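Local structure of protein (l-alanine dehydrogenase) (Phormidium lapideum, 1PJC) at residues E332-D335 with A336-K339. The protein catalyses the NAD-dependent oxidative deamination of L-alanine to pyruvate and ammonia, and the reverse reaction. Numbering follows the deposited sequence.
Sequences ETDD and ALAK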
loop_
_atom_site.group_PDB
_atom_site.type_symbol
_atom_site.label_atom_id
_atom_site.label_comp_id
_atom_site.label_asym_id
_atom_site.label_seq_id
_atom_site.Cartn_x
_atom_site.Cartn_y
_atom_site.Cartn_z
ATOM N N GLU A 332 -20.570 37.211 20.002
ATOM C CA GLU A 332 -19.731 37.870 20.997
ATOM C C GLU A 332 -18.888 36.880 21.760
ATOM O O GLU A 332 -17.979 37.256 22.490
ATOM C CB GLU A 332 -20.582 38.694 21.944
ATOM C CG GLU A 332 -21.460 39.725 21.210
ATOM C CD GLU A 332 -22.952 39.498 21.448
ATOM O OE1 GLU A 332 -23.294 38.851 22.480
ATOM O OE2 GLU A 332 -23.778 39.961 20.599
ATOM N N THR A 333 -19.174 35.606 21.550
ATOM C CA THR A 333 -18.416 34.525 22.163
ATOM C C THR A 333 -17.588 33.846 21.075
ATOM O O THR A 333 -16.454 33.389 21.326
ATOM C CB THR A 333 -19.359 33.461 22.821
ATOM O OG1 THR A 333 -20.104 32.766 21.813
ATOM C CG2 THR A 333 -20.329 34.118 23.754
ATOM N N ASP A 334 -18.159 33.800 19.861
ATOM C CA ASP A 334 -17.512 33.164 18.711
ATOM C C ASP A 334 -16.979 34.146 17.713
ATOM O O ASP A 334 -17.741 34.846 17.048
ATOM C CB ASP A 334 -18.460 32.196 18.009
ATOM C CG ASP A 334 -17.711 31.067 17.287
ATOM O OD1 ASP A 334 -16.705 31.352 16.598
ATOM O OD2 ASP A 334 -18.104 29.896 17.443
ATOM N N ASP A 335 -15.654 34.192 17.597
ATOM C CA ASP A 335 -14.989 35.091 16.684
ATOM C C ASP A 335 -15.243 34.717 15.250
ATOM O O ASP A 335 -15.361 35.588 14.404
ATOM C CB ASP A 335 -13.492 35.069 16.932
ATOM C CG ASP A 335 -13.090 35.959 18.058
ATOM O OD1 ASP A 335 -11.923 36.407 18.068
ATOM O OD2 ASP A 335 -13.958 36.252 18.924
ATOM N N ALA A 336 -15.318 33.407 14.982
ATOM C CA ALA A 336 -15.544 32.893 13.616
ATOM C C ALA A 336 -16.940 33.263 13.170
ATOM O O ALA A 336 -17.152 33.703 12.039
ATOM C CB ALA A 336 -15.346 31.357 13.547
ATOM N N LEU A 337 -17.882 33.140 14.095
ATOM C CA LEU A 337 -19.272 33.502 13.873
ATOM C C LEU A 337 -19.393 35.003 13.676
ATOM O O LEU A 337 -20.124 35.480 12.819
ATOM C CB LEU A 337 -20.103 33.091 15.089
ATOM C CG LEU A 337 -21.042 31.916 14.864
ATOM C CD1 LEU A 337 -22.242 31.903 15.804
ATOM C CD2 LEU A 337 -21.475 31.865 13.432
ATOM N N ALA A 338 -18.695 35.743 14.519
ATOM C CA ALA A 338 -18.675 37.183 14.439
ATOM C C ALA A 338 -18.208 37.602 13.027
ATOM O O ALA A 338 -18.669 38.612 12.485
ATOM C CB ALA A 338 -17.738 37.739 15.503
ATOM N N LYS A 339 -17.326 36.797 12.427
ATOM C CA LYS A 339 -16.797 37.073 11.078
ATOM C C LYS A 339 -17.778 36.704 9.963
ATOM O O LYS A 339 -17.697 37.230 8.844
ATOM C CB LYS A 339 -15.445 36.393 10.872
ATOM C CG LYS A 339 -14.320 36.967 11.752
ATOM C CD LYS A 339 -13.291 37.769 10.950
ATOM C CE LYS A 339 -11.946 37.849 11.737
ATOM N NZ LYS A 339 -10.701 37.853 10.860
#
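With CG of D334 turned away from its own backbone N (chi1 -153°), OD1 of its carboxylate is brought to the N-terminal end of helix 335-340, where it meets the N-H groups of A336 and L337. This is an Asp N-cap, a worked example of how a side chain can serve backbone donors that lack a preceding turn. D334 OD1 lies 3.0 Å from A336 N, a weak bond bent to 129° at the hydrogen. The bond from L337 N to D334 OD1 is longer, 3.3 Å, and also weak, though straighter at 160°. The other oxygen, OD2, forms a salt bridge with K322 of helix 305-326, and so ties the cap to the long helix before it. The negative carboxylate is probably also favoured by the positive end of the helix dipole. Beside the polar grip, the D334 and L337 side chains cross at about a right angle, CB to CB at 3.5 Å, and both touch Y319. An asparagine here would probably leave K322 without its charged mate and weaken the tie between the cap and helix 305-326. Backbone bonds continue the turn: K339 N reaches D335 O weakly at 3.0 Å, whereas A338 N donates to D334 O at 2.8 Å, the shortest of the bonds joining the cap to the helix.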